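Local structure of EF0056 (Enterococcus faecalis, 6ORI) at residues L72-R77 and N112-N117; D88-V93 and D133-P138; T26-F31 and I180-E185; V294-G299 and R343-L348. The protein is a surface protein of unknown molecular function, probably linked to biofilm formation, whose N-terminal region is built from immunoglobulin-like beta domains. All coordinates share one frame; numbering follows the deposited sequence. Where two conformers were deposited one is given.

Contact 1. Residues L72-R77 and N112-N117; sequences LQLDER and NIWKVN
Backbone bonds pair L72 with W114 in both directions: L72 N gives to W114 O at 2.8 Å, and W114 N returns the bond to L72 O with an N-H...O angle of 165°. Since both bonds join the same two residues, this is the hydrogen-bonded type of antiparallel pair; Q73 and I113 form the neighbouring non-hydrogen-bonded pair. At the end of the pairing L74 N reaches N112 O at 3.0 Å. The bridges join strands 68-74 and 113-117, neighbours in the large antiparallel sheet of an immunoglobulin-like domain, with strand 98-104 next beyond 113-117 and 166-173 beyond 68-74.

Side-chain polarity gathers at N112. Its CG lies between the backbone N and the carbonyl carbon (chi1 65°), which brings ND2 to L74 O at 2.9 Å; the oxygen is approached from above its carbonyl plane. Over this amide the E76 carboxylate stacks with planes 6° apart, and water 1 donates to E76 OE1 while accepting weakly from N112 N. In the conformer described, Q73 lays CG against N112 ND2 at 3.4 Å, its own NE2 being bonded to F19 O.

Apolar contact falls on the face of L72, L74 and W114, where L74 CD1 approaches W114 CZ3 obliquely at 3.9 Å. L72 O sits at the indole edge, 3.6 Å from W114 CE3, and F100 packs against both L72 and W114.

Contact 2. Residues D88-V93 and D133-P138; sequences DPKKGV and DTQTAP
K90 passes across Q135 and the backbone of T136 with the carbon part of its chain, and its contacts change atom by atom. CA already approaches T136 O at 3.3 Å, in a CA-H...O contact with an angle of 141° at the hydrogen. CB keeps to the same oxygen, 3.6 Å from T136 O, and begins to approach the Q135 amide. With CG anti to the backbone N (chi1 -170°), the chain then passes over Q135 OE1, CG and CD both resting on that oxygen, with CD at 3.5 Å from Q135 OE1. The two side chains cross at about a right angle, and Q135 OE1 takes its hydrogen bond from A127 N. Beyond CD the chain leads away from strand 135-144, so that NZ forms a salt bridge with E130 and only a weak bond to K91 O.

Here the loop following strand 82-87 runs on beside the start of strand 135-144, continuing the antiparallel neighbourhood of those two strands in the large sheet of the immunoglobulin-like domain. D88 N donates to P138 O at 2.9 Å, nearly along the C=O axis (176°). A137 CB is 3.2 Å from D88 O, and P138 CD packs near P89 O. Further along, water 2 accepts from K91 N and donates to T136 O, joining the two backbones. The D88 carboxylate forms a salt bridge with R97 through OD1, and OD2 accepts from N139 ND2.

Contact 3. Residues T26-F31 and I180-E185; sequences TKNYNF and IVPGIE
T26, P182 and V181 carry most of this contact. T26 N donates to I180 O at 2.9 Å with a nearly straight N-H...O angle of 164°, although it comes from above the carbonyl plane. The T26 hydroxyl sits between the backbone N and the carbonyl carbon (chi1 70°), where OG1 can donate to K27 O at 2.7 Å while its flank rests on P182 CD and V181 CA. P182 sets its ring against T26 and N28: CD is 3.3 Å from T26 O, and CG meets the N28 amide, 3.6 Å from N28 ND2, whose bond goes to Y292 O.

P182 and G183 are the central residues of a type II beta turn, closed by I184 N to V181 O at 3.1 Å; the chain turns a corner there, between strands 179-181 and 184-189, both paired with 166-173. The segment leading into strand 31-38 thus wraps round this corner of the large sheet.

V181 places CG1 at the edge of the Y29 ring, 4.1 Å from Y29 CD2, while the ring's hydroxyl bonds to D176 and Q175. Water 3 accepts from Y29 N and donates to P182 O. Beyond the turn F31 CB packs on I184 CG1 at 4.0 Å, and I184 CD1 lies close to F31 O.

Contact 4. Residues V294-G299 and R343-L348; sequences VAFESG and RYVLQL
R343 starts extended, with CG anti to the backbone N (chi1 171°), and bends at chi3 (-65°), which presents the edge of its guanidinium to the carbonyls of 294-299. F296 also has CG anti to its own N, a torsion that carries the far side of the ring up to V345. NH2 of R343 donates to V294 O at 2.7 Å, with an N-H...O angle of 159°; the oxygen is met in its carbonyl plane and lies close to the guanidinium plane. NH1 adds two weak bonds, to V294 O and to A295 O, the latter at 3.3 Å. Water 4, in the guanidinium plane, accepts from R343 NH1 at 2.8 Å and donates to F296 O. NE is paired to D243 as a salt bridge, and the partners of the buried cation thus include a carboxylate, two carbonyls (A295 O weakly) and a water.

Past this polar end, F296 CE1 meets V345 CG2 obliquely at 3.8 Å, and I241 of strand 239-248 touches F296, R343 and V345.

The 3-10 segment 296-298 precedes strand 300-304, one of the two edge strands of the five-stranded sheet, and strand 340-348 is the middle strand of that sheet; an arginine reaching from a sheet face thus ties the inter-strand loop over one sheet of what is probably a second immunoglobulin-like domain.

How the contacts relate
Contacts 1, 2 and 3 all reach the large antiparallel sheet of the N-terminal part, whereas contact 4 belongs to the five-stranded sheet further along the chain. Contacts 1 and 4 are buried; contacts 2 and 3 are only partly so. Contact 1 is true strand pairing, with repeated backbone bonds, while contacts 2 and 3 each have one direct backbone bond and a bridging water where loops meet strands. Contact 4 instead relies on a side-chain cation meeting carbonyls. Along the chain, contacts 1 and 2 interlace and both lie within the loop closed by contact 3. Contacts 3 and 4 come within about 4 Å at their nearest atoms without touching, where the two sheet regions adjoin.

Contact 1. Residues L72-R77 and N112-N117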
loop_
_atom_site.group_PDB
_atom_site.type_symbol
_atom_site.label_atom_id
_atom_site.label_comp_id
_atom_site.label_asym_id
_atom_site.label_seq_id
_atom_site.Cartn_x
_atom_site.Cartn_y
_atom_site.Cartn_z
ATOM N N LEU A 72 9.490 -8.182 -6.255
ATOM C CA LEU A 72 9.742 -7.174 -5.232
ATOM C C LEU A 72 10.794 -6.228 -5.800
ATOM O O LEU A 72 11.934 -6.630 -6.069
ATOM C CB LEU A 72 10.248 -7.818 -3.959
ATOM C CG LEU A 72 10.650 -6.855 -2.854
ATOM C CD1 LEU A 72 9.463 -6.075 -2.308
ATOM C CD2 LEU A 72 11.353 -7.628 -1.748
ATOM N N GLN A 73 10.396 -4.980 -6.033
ATOM C CA GLN A 73 11.309 -3.919 -6.445
ATOM C C GLN A 73 11.693 -3.114 -5.208
ATOM O O GLN A 73 10.822 -2.757 -4.392
ATOM C CB GLN A 73 10.695 -2.989 -7.502
ATOM C CG GLN A 73 11.646 -1.862 -7.940
ATOM C CD GLN A 73 11.153 -1.078 -9.155
ATOM O OE1 GLN A 73 10.541 -1.631 -10.069
ATOM N NE2 GLN A 73 11.452 0.215 -9.180
ATOM N N LEU A 74 12.992 -2.841 -5.059
ATOM C CA LEU A 74 13.486 -1.999 -3.976
ATOM C C LEU A 74 14.162 -0.772 -4.554
ATOM O O LEU A 74 14.805 -0.828 -5.585
ATOM C CB LEU A 74 14.489 -2.744 -3.101
ATOM C CG LEU A 74 13.962 -3.976 -2.409
ATOM C CD1 LEU A 74 15.106 -4.604 -1.645
ATOM C CD2 LEU A 74 12.801 -3.678 -1.493
ATOM N N ASP A 75 14.031 0.339 -3.853
ATOM C CA ASP A 75 14.725 1.554 -4.202
ATOM C C ASP A 75 16.140 1.261 -4.647
ATOM O O ASP A 75 16.864 0.565 -3.936
ATOM C CB ASP A 75 14.726 2.470 -2.986
ATOM C CG ASP A 75 14.988 3.889 -3.344
ATOM O OD1 ASP A 75 16.131 4.193 -3.750
ATOM O OD2 ASP A 75 14.056 4.714 -3.199
ATOM N N GLU A 76 16.544 1.816 -5.778
ATOM C CA GLU A 76 17.902 1.619 -6.282
ATOM C C GLU A 76 18.964 1.959 -5.244
ATOM O O GLU A 76 20.048 1.337 -5.216
ATOM C CB GLU A 76 18.137 2.471 -7.534
ATOM C CG GLU A 76 17.389 2.003 -8.775
ATOM C CD GLU A 76 18.011 0.760 -9.419
ATOM O OE1 GLU A 76 17.562 0.385 -10.523
ATOM O OE2 GLU A 76 18.945 0.162 -8.831
ATOM N N ARG A 77 18.690 2.942 -4.390
ATOM C CA ARG A 77 19.679 3.390 -3.425
ATOM C C ARG A 77 19.942 2.330 -2.367
ATOM O O ARG A 77 21.021 2.290 -1.777
ATOM C CB ARG A 77 19.220 4.708 -2.784
ATOM C CG ARG A 77 19.229 5.865 -3.776
ATOM C CD ARG A 77 18.513 7.105 -3.241
ATOM N NE ARG A 77 17.095 6.840 -3.035
ATOM C CZ ARG A 77 16.280 7.582 -2.291
ATOM N NH1 ARG A 77 16.721 8.677 -1.676
ATOM N NH2 ARG A 77 15.016 7.235 -2.157
ATOM N N ASN A 112 17.036 -3.907 -9.794
ATOM C CA ASN A 112 16.504 -3.741 -8.456
ATOM C C ASN A 112 15.207 -4.492 -8.258
ATOM O O ASN A 112 14.410 -4.084 -7.416
ATOM C CB ASN A 112 16.328 -2.255 -8.113
ATOM C CG ASN A 112 15.291 -1.558 -8.988
ATOM O OD1 ASN A 112 15.040 -1.956 -10.109
ATOM N ND2 ASN A 112 14.704 -0.492 -8.475
ATOM N N ILE A 113 15.009 -5.576 -9.011
ATOM C CA ILE A 113 13.838 -6.418 -8.872
ATOM C C ILE A 113 14.262 -7.844 -8.505
ATOM O O ILE A 113 15.217 -8.382 -9.082
ATOM C CB ILE A 113 12.975 -6.412 -10.146
ATOM C CG1 ILE A 113 12.680 -4.964 -10.562
ATOM C CG2 ILE A 113 11.683 -7.212 -9.905
ATOM C CD1 ILE A 113 11.840 -4.827 -11.826
ATOM N N TRP A 114 13.565 -8.428 -7.547
ATOM C CA TRP A 114 13.731 -9.790 -7.097
ATOM C C TRP A 114 12.432 -10.569 -7.328
ATOM O O TRP A 114 11.351 -9.993 -7.410
ATOM C CB TRP A 114 14.062 -9.806 -5.607
ATOM C CG TRP A 114 15.461 -9.396 -5.263
ATOM C CD1 TRP A 114 16.475 -10.230 -4.918
ATOM C CD2 TRP A 114 16.005 -8.067 -5.187
ATOM N NE1 TRP A 114 17.609 -9.514 -4.624
ATOM C CE2 TRP A 114 17.350 -8.188 -4.795
ATOM C CE3 TRP A 114 15.485 -6.785 -5.395
ATOM C CZ2 TRP A 114 18.184 -7.093 -4.630
ATOM C CZ3 TRP A 114 16.336 -5.693 -5.224
ATOM C CH2 TRP A 114 17.661 -5.866 -4.845
ATOM N N LYS A 115 12.533 -11.891 -7.374
ATOM C CA LYS A 115 11.392 -12.759 -7.693
ATOM C C LYS A 115 11.340 -14.005 -6.823
ATOM O O LYS A 115 12.383 -14.576 -6.453
ATOM C CB LYS A 115 11.414 -13.185 -9.169
ATOM C CG LYS A 115 12.639 -13.978 -9.569
ATOM C CD LYS A 115 12.621 -14.354 -11.056
ATOM C CE LYS A 115 13.888 -15.107 -11.378
ATOM N NZ LYS A 115 13.875 -15.700 -12.737
ATOM N N VAL A 116 10.130 -14.429 -6.476
ATOM C CA VAL A 116 9.877 -15.711 -5.803
ATOM C C VAL A 116 8.520 -16.198 -6.255
ATOM O O VAL A 116 7.650 -15.390 -6.542
ATOM C CB VAL A 116 9.974 -15.557 -4.264
ATOM C CG1 VAL A 116 8.806 -14.787 -3.665
ATOM C CG2 VAL A 116 10.104 -16.909 -3.599
ATOM N N ASN A 117 8.321 -17.496 -6.366
ATOM C CA ASN A 117 7.032 -17.979 -6.795
ATOM C C ASN A 117 5.978 -17.709 -5.734
ATOM O O ASN A 117 6.229 -17.781 -4.541
ATOM C CB ASN A 117 7.104 -19.465 -7.136
ATOM C CG ASN A 117 7.845 -19.723 -8.418
ATOM O OD1 ASN A 117 8.136 -18.801 -9.170
ATOM N ND2 ASN A 117 8.095 -20.990 -8.705
HETATM O O HOH W 1 17.796 -1.684 -11.965
#

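Contact 2. Residues D88-V93 and D133-P138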
loop_
_atom_site.group_PDB
_atom_site.type_symbol
_atom_site.label_atom_id
_atom_site.label_comp_id
_atom_site.label_asym_id
_atom_site.label_seq_id
_atom_site.Cartn_x
_atom_site.Cartn_y
_atom_site.Cartn_z
ATOM N N ASP A 88 10.502 -17.185 4.868
ATOM C CA ASP A 88 9.925 -18.505 5.040
ATOM C C ASP A 88 8.588 -18.562 4.309
ATOM O O ASP A 88 7.871 -17.574 4.265
ATOM C CB ASP A 88 9.701 -18.817 6.511
ATOM C CG ASP A 88 10.972 -19.037 7.288
ATOM O OD1 ASP A 88 12.044 -19.257 6.681
ATOM O OD2 ASP A 88 10.877 -19.020 8.539
ATOM N N PRO A 89 8.212 -19.731 3.784
ATOM C CA PRO A 89 6.869 -19.905 3.241
ATOM C C PRO A 89 5.845 -19.951 4.360
ATOM O O PRO A 89 6.190 -20.099 5.528
ATOM C CB PRO A 89 6.945 -21.253 2.540
ATOM C CG PRO A 89 8.018 -21.978 3.250
ATOM C CD PRO A 89 9.014 -20.955 3.658
ATOM N N LYS A 90 4.583 -19.812 3.994
ATOM C CA LYS A 90 3.514 -19.991 4.952
ATOM C C LYS A 90 3.662 -21.342 5.639
ATOM O O LYS A 90 3.921 -22.352 4.977
ATOM C CB LYS A 90 2.180 -19.903 4.231
ATOM C CG LYS A 90 0.964 -19.829 5.159
ATOM C CD LYS A 90 0.115 -21.076 5.046
ATOM C CE LYS A 90 -0.986 -21.063 6.068
ATOM N NZ LYS A 90 -1.512 -22.410 6.282
ATOM N N LYS A 91 3.503 -21.334 6.961
ATOM C CA LYS A 91 3.700 -22.529 7.783
ATOM C C LYS A 91 2.790 -23.688 7.370
ATOM O O LYS A 91 1.651 -23.479 6.949
ATOM C CB LYS A 91 3.448 -22.177 9.249
ATOM N N GLY A 92 3.288 -24.918 7.452
ATOM C CA GLY A 92 2.451 -26.037 7.063
ATOM C C GLY A 92 3.069 -27.418 7.061
ATOM O O GLY A 92 2.942 -28.164 8.031
ATOM N N VAL A 93 3.696 -27.774 5.948
ATOM C CA VAL A 93 4.190 -29.126 5.744
ATOM C C VAL A 93 5.703 -29.128 5.687
ATOM O O VAL A 93 6.301 -29.866 4.912
ATOM N N ASP A 133 -8.355 -17.076 5.188
ATOM C CA ASP A 133 -7.695 -15.984 5.892
ATOM C C ASP A 133 -6.378 -15.610 5.238
ATOM O O ASP A 133 -5.659 -16.482 4.751
ATOM C CB ASP A 133 -7.407 -16.381 7.345
ATOM C CG ASP A 133 -8.657 -16.713 8.110
ATOM O OD1 ASP A 133 -9.731 -16.201 7.726
ATOM O OD2 ASP A 133 -8.531 -17.461 9.105
ATOM N N THR A 134 -6.023 -14.340 5.287
ATOM C CA THR A 134 -4.746 -13.885 4.780
ATOM C C THR A 134 -3.602 -14.785 5.218
ATOM O O THR A 134 -3.504 -15.122 6.395
ATOM C CB THR A 134 -4.477 -12.469 5.273
ATOM O OG1 THR A 134 -5.568 -11.623 4.895
ATOM C CG2 THR A 134 -3.174 -11.921 4.694
ATOM N N GLN A 135 -2.734 -15.127 4.265
ATOM C CA GLN A 135 -1.547 -15.936 4.518
ATOM C C GLN A 135 -0.344 -15.064 4.811
ATOM O O GLN A 135 -0.196 -13.992 4.258
ATOM C CB GLN A 135 -1.261 -16.851 3.317
ATOM C CG GLN A 135 -2.426 -17.745 2.924
ATOM C CD GLN A 135 -2.005 -18.835 1.996
ATOM O OE1 GLN A 135 -0.951 -19.424 2.172
ATOM N NE2 GLN A 135 -2.826 -19.113 1.011
ATOM N N THR A 136 0.542 -15.558 5.680
ATOM C CA THR A 136 1.794 -14.875 6.020
ATOM C C THR A 136 2.990 -15.733 5.673
ATOM O O THR A 136 3.044 -16.920 6.034
ATOM C CB THR A 136 1.852 -14.532 7.509
ATOM O OG1 THR A 136 0.764 -13.655 7.810
ATOM C CG2 THR A 136 3.176 -13.859 7.895
ATOM N N ALA A 137 3.937 -15.101 4.988
ATOM C CA ALA A 137 5.270 -15.648 4.770
ATOM C C ALA A 137 6.146 -14.918 5.768
ATOM O O ALA A 137 6.439 -13.736 5.567
ATOM C CB ALA A 137 5.735 -15.385 3.342
ATOM N N PRO A 138 6.521 -15.584 6.879
ATOM C CA PRO A 138 7.216 -14.913 7.981
ATOM C C PRO A 138 8.743 -14.884 7.847
ATOM O O PRO A 138 9.315 -15.540 6.966
ATOM C CB PRO A 138 6.799 -15.766 9.173
ATOM C CG PRO A 138 6.773 -17.142 8.620
ATOM C CD PRO A 138 6.199 -16.976 7.234
HETATM O O HOH W 2 2.790 -18.626 8.167
#

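Contact 3. Residues T26-F31 and I180-E185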
loop_
_atom_site.group_PDB
_atom_site.type_symbol
_atom_site.label_atom_id
_atom_site.label_comp_id
_atom_site.label_asym_id
_atom_site.label_seq_id
_atom_site.Cartn_x
_atom_site.Cartn_y
_atom_site.Cartn_z
ATOM N N THR A 26 -2.673 -8.333 -16.982
ATOM C CA THR A 26 -3.398 -9.557 -17.265
ATOM C C THR A 26 -4.901 -9.266 -17.143
ATOM O O THR A 26 -5.318 -8.227 -16.604
ATOM C CB THR A 26 -3.037 -10.695 -16.265
ATOM O OG1 THR A 26 -3.564 -10.393 -14.972
ATOM C CG2 THR A 26 -1.546 -10.908 -16.116
ATOM N N LYS A 27 -5.720 -10.205 -17.594
ATOM C CA LYS A 27 -7.116 -10.193 -17.227
ATOM C C LYS A 27 -7.206 -10.202 -15.706
ATOM O O LYS A 27 -6.269 -10.618 -15.008
ATOM C CB LYS A 27 -7.850 -11.399 -17.818
ATOM C CG LYS A 27 -7.452 -12.734 -17.212
ATOM C CD LYS A 27 -8.279 -13.874 -17.800
ATOM C CE LYS A 27 -9.721 -13.815 -17.320
ATOM N NZ LYS A 27 -10.174 -15.124 -16.762
ATOM N N ASN A 28 -8.336 -9.766 -15.182
ATOM C CA ASN A 28 -8.538 -9.769 -13.750
ATOM C C ASN A 28 -8.716 -11.188 -13.265
ATOM O O ASN A 28 -9.540 -11.950 -13.776
ATOM C CB ASN A 28 -9.714 -8.869 -13.393
ATOM C CG ASN A 28 -9.462 -7.424 -13.811
ATOM O OD1 ASN A 28 -9.381 -7.126 -15.000
ATOM N ND2 ASN A 28 -9.301 -6.542 -12.845
ATOM N N TYR A 29 -7.872 -11.563 -12.318
ATOM C CA TYR A 29 -7.853 -12.913 -11.774
ATOM C C TYR A 29 -8.520 -12.926 -10.392
ATOM O O TYR A 29 -9.244 -12.015 -10.051
ATOM C CB TYR A 29 -6.408 -13.454 -11.751
ATOM C CG TYR A 29 -5.886 -13.885 -13.108
ATOM C CD1 TYR A 29 -6.497 -14.926 -13.805
ATOM C CD2 TYR A 29 -4.780 -13.282 -13.684
ATOM C CE1 TYR A 29 -5.988 -15.360 -15.048
ATOM C CE2 TYR A 29 -4.283 -13.702 -14.909
ATOM C CZ TYR A 29 -4.906 -14.717 -15.596
ATOM O OH TYR A 29 -4.411 -15.131 -16.820
ATOM N N ASN A 30 -8.254 -13.950 -9.594
ATOM C CA ASN A 30 -8.954 -14.151 -8.339
ATOM C C ASN A 30 -8.044 -14.007 -7.122
ATOM O O ASN A 30 -8.391 -14.428 -6.028
ATOM C CB ASN A 30 -9.588 -15.541 -8.318
ATOM C CG ASN A 30 -10.366 -15.851 -9.584
ATOM O OD1 ASN A 30 -11.145 -15.023 -10.072
ATOM N ND2 ASN A 30 -10.150 -17.047 -10.128
ATOM N N PHE A 31 -6.878 -13.425 -7.320
ATOM C CA PHE A 31 -6.037 -12.995 -6.194
ATOM C C PHE A 31 -6.644 -11.729 -5.638
ATOM O O PHE A 31 -7.233 -10.952 -6.396
ATOM C CB PHE A 31 -4.608 -12.746 -6.656
ATOM C CG PHE A 31 -3.960 -13.969 -7.238
ATOM C CD1 PHE A 31 -4.083 -14.271 -8.583
ATOM C CD2 PHE A 31 -3.236 -14.829 -6.441
ATOM C CE1 PHE A 31 -3.500 -15.403 -9.108
ATOM C CE2 PHE A 31 -2.665 -15.956 -6.958
ATOM C CZ PHE A 31 -2.806 -16.250 -8.287
ATOM N N ILE A 180 1.298 -7.797 -15.373
ATOM C CA ILE A 180 0.945 -7.660 -13.979
ATOM C C ILE A 180 -0.517 -7.956 -13.738
ATOM O O ILE A 180 -1.388 -7.537 -14.502
ATOM C CB ILE A 180 1.285 -6.241 -13.526
ATOM C CG1 ILE A 180 2.798 -6.041 -13.644
ATOM C CG2 ILE A 180 0.799 -5.977 -12.114
ATOM C CD1 ILE A 180 3.243 -4.619 -13.324
ATOM N N VAL A 181 -0.809 -8.660 -12.660
ATOM C CA VAL A 181 -2.181 -8.934 -12.288
ATOM C C VAL A 181 -2.778 -7.671 -11.679
ATOM O O VAL A 181 -2.296 -7.172 -10.654
ATOM C CB VAL A 181 -2.247 -10.100 -11.319
ATOM C CG1 VAL A 181 -3.672 -10.425 -10.957
ATOM C CG2 VAL A 181 -1.592 -11.327 -11.943
ATOM N N PRO A 182 -3.804 -7.103 -12.335
ATOM C CA PRO A 182 -4.227 -5.765 -11.902
ATOM C C PRO A 182 -4.866 -5.709 -10.527
ATOM O O PRO A 182 -5.649 -6.568 -10.172
ATOM C CB PRO A 182 -5.237 -5.356 -12.969
ATOM C CG PRO A 182 -5.744 -6.646 -13.529
ATOM C CD PRO A 182 -4.618 -7.616 -13.458
ATOM N N GLY A 183 -4.460 -4.711 -9.754
ATOM C CA GLY A 183 -4.889 -4.562 -8.379
ATOM C C GLY A 183 -3.977 -5.265 -7.378
ATOM O O GLY A 183 -4.057 -4.977 -6.178
ATOM N N ILE A 184 -3.132 -6.165 -7.853
ATOM C CA ILE A 184 -2.299 -6.982 -6.967
ATOM C C ILE A 184 -0.888 -6.410 -7.033
ATOM O O ILE A 184 0.065 -7.043 -7.510
ATOM C CB ILE A 184 -2.353 -8.464 -7.349
ATOM C CG1 ILE A 184 -3.810 -8.909 -7.524
ATOM C CG2 ILE A 184 -1.677 -9.328 -6.282
ATOM C CD1 ILE A 184 -4.694 -8.718 -6.293
ATOM N N GLU A 185 -0.819 -5.149 -6.625
ATOM C CA GLU A 185 0.424 -4.429 -6.517
ATOM C C GLU A 185 0.324 -3.401 -5.402
ATOM O O GLU A 185 -0.737 -2.791 -5.181
ATOM C CB GLU A 185 0.807 -3.746 -7.819
ATOM C CG GLU A 185 -0.049 -2.633 -8.288
ATOM C CD GLU A 185 0.587 -1.931 -9.466
ATOM O OE1 GLU A 185 1.598 -1.212 -9.272
ATOM O OE2 GLU A 185 0.091 -2.117 -10.592
HETATM O O HOH W 3 -7.085 -8.873 -10.710
#

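Contact 4. Residues V294-G299 and R343-L348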
loop_
_atom_site.group_PDB
_atom_site.type_symbol
_atom_site.label_atom_id
_atom_site.label_comp_id
_atom_site.label_asym_id
_atom_site.label_seq_id
_atom_site.Cartn_x
_atom_site.Cartn_y
_atom_site.Cartn_z
ATOM N N VAL A 294 -10.517 -3.256 -8.878
ATOM C CA VAL A 294 -10.691 -2.050 -8.094
ATOM C C VAL A 294 -10.402 -0.828 -8.972
ATOM O O VAL A 294 -9.938 0.205 -8.496
ATOM C CB VAL A 294 -9.818 -2.077 -6.802
ATOM C CG1 VAL A 294 -10.291 -3.191 -5.872
ATOM C CG2 VAL A 294 -8.357 -2.242 -7.126
ATOM N N ALA A 295 -10.718 -0.917 -10.259
ATOM C CA ALA A 295 -10.597 0.242 -11.140
ATOM C C ALA A 295 -11.466 1.393 -10.620
ATOM O O ALA A 295 -12.441 1.183 -9.912
ATOM C CB ALA A 295 -11.026 -0.119 -12.538
ATOM N N PHE A 296 -11.117 2.602 -11.010
ATOM C CA PHE A 296 -11.886 3.775 -10.604
ATOM C C PHE A 296 -13.352 3.634 -10.977
ATOM O O PHE A 296 -14.249 4.012 -10.221
ATOM C CB PHE A 296 -11.299 5.025 -11.265
ATOM C CG PHE A 296 -11.845 6.317 -10.713
ATOM C CD1 PHE A 296 -11.240 6.930 -9.636
ATOM C CD2 PHE A 296 -12.943 6.920 -11.278
ATOM C CE1 PHE A 296 -11.713 8.119 -9.120
ATOM C CE2 PHE A 296 -13.434 8.127 -10.760
ATOM C CZ PHE A 296 -12.816 8.713 -9.687
ATOM N N GLU A 297 -13.637 3.128 -12.172
ATOM C CA GLU A 297 -15.026 3.061 -12.625
ATOM C C GLU A 297 -15.889 2.194 -11.714
ATOM O O GLU A 297 -17.103 2.372 -11.663
ATOM C CB GLU A 297 -15.120 2.545 -14.063
ATOM C CG GLU A 297 -14.671 1.114 -14.238
ATOM C CD GLU A 297 -15.051 0.579 -15.587
ATOM O OE1 GLU A 297 -16.244 0.261 -15.795
ATOM O OE2 GLU A 297 -14.158 0.502 -16.441
ATOM N N SER A 298 -15.253 1.279 -10.989
ATOM C CA SER A 298 -15.961 0.274 -10.197
ATOM C C SER A 298 -16.521 0.847 -8.887
ATOM O O SER A 298 -17.447 0.286 -8.298
ATOM C CB SER A 298 -15.029 -0.900 -9.888
ATOM O OG SER A 298 -14.525 -1.490 -11.080
ATOM N N GLY A 299 -15.956 1.950 -8.428
ATOM C CA GLY A 299 -16.344 2.526 -7.153
ATOM C C GLY A 299 -17.683 3.213 -7.236
ATOM O O GLY A 299 -18.283 3.324 -8.299
ATOM N N ARG A 343 -11.467 4.374 -0.617
ATOM C CA ARG A 343 -10.861 5.226 -1.630
ATOM C C ARG A 343 -11.179 6.695 -1.369
ATOM O O ARG A 343 -12.354 7.065 -1.165
ATOM C CB ARG A 343 -11.336 4.788 -3.022
ATOM C CG ARG A 343 -10.920 5.754 -4.116
ATOM C CD ARG A 343 -11.134 5.127 -5.469
ATOM N NE ARG A 343 -10.256 3.973 -5.632
ATOM C CZ ARG A 343 -10.483 2.926 -6.420
ATOM N NH1 ARG A 343 -11.582 2.851 -7.141
ATOM N NH2 ARG A 343 -9.606 1.927 -6.455
ATOM N N TYR A 344 -10.149 7.538 -1.417
ATOM C CA TYR A 344 -10.295 8.977 -1.319
ATOM C C TYR A 344 -9.832 9.620 -2.610
ATOM O O TYR A 344 -8.750 9.293 -3.151
ATOM C CB TYR A 344 -9.486 9.510 -0.136
ATOM C CG TYR A 344 -9.866 8.874 1.171
ATOM C CD1 TYR A 344 -11.089 9.157 1.765
ATOM C CD2 TYR A 344 -9.003 8.019 1.835
ATOM C CE1 TYR A 344 -11.459 8.600 2.929
ATOM C CE2 TYR A 344 -9.373 7.438 3.036
ATOM C CZ TYR A 344 -10.591 7.751 3.583
ATOM O OH TYR A 344 -11.035 7.235 4.764
ATOM N N VAL A 345 -10.654 10.509 -3.145
ATOM C CA VAL A 345 -10.368 11.205 -4.390
ATOM C C VAL A 345 -10.091 12.679 -4.075
ATOM O O VAL A 345 -11.005 13.407 -3.673
ATOM C CB VAL A 345 -11.548 11.077 -5.352
ATOM C CG1 VAL A 345 -11.249 11.789 -6.643
ATOM C CG2 VAL A 345 -11.906 9.617 -5.610
ATOM N N LEU A 346 -8.849 13.107 -4.256
ATOM C CA LEU A 346 -8.415 14.468 -3.937
ATOM C C LEU A 346 -8.381 15.238 -5.232
ATOM O O LEU A 346 -7.430 15.127 -5.992
ATOM C CB LEU A 346 -7.011 14.458 -3.309
ATOM C CG LEU A 346 -6.753 13.476 -2.156
ATOM C CD1 LEU A 346 -5.330 13.584 -1.664
ATOM C CD2 LEU A 346 -7.694 13.746 -1.020
ATOM N N GLN A 347 -9.419 16.009 -5.496
ATOM C CA GLN A 347 -9.491 16.781 -6.722
ATOM C C GLN A 347 -8.518 17.938 -6.670
ATOM O O GLN A 347 -8.468 18.673 -5.697
ATOM C CB GLN A 347 -10.908 17.294 -6.924
ATOM C CG GLN A 347 -11.956 16.175 -6.929
ATOM C CD GLN A 347 -13.267 16.602 -7.543
ATOM O OE1 GLN A 347 -13.639 17.775 -7.485
ATOM N NE2 GLN A 347 -13.977 15.651 -8.143
ATOM N N LEU A 348 -7.700 18.076 -7.702
ATOM C CA LEU A 348 -6.734 19.159 -7.750
ATOM C C LEU A 348 -7.363 20.441 -8.283
ATOM O O LEU A 348 -8.240 20.411 -9.130
ATOM C CB LEU A 348 -5.560 18.757 -8.631
ATOM C CG LEU A 348 -4.801 17.516 -8.168
ATOM C CD1 LEU A 348 -3.765 17.160 -9.208
ATOM C CD2 LEU A 348 -4.171 17.705 -6.817
HETATM O O HOH W 4 -13.770 4.617 -7.523
#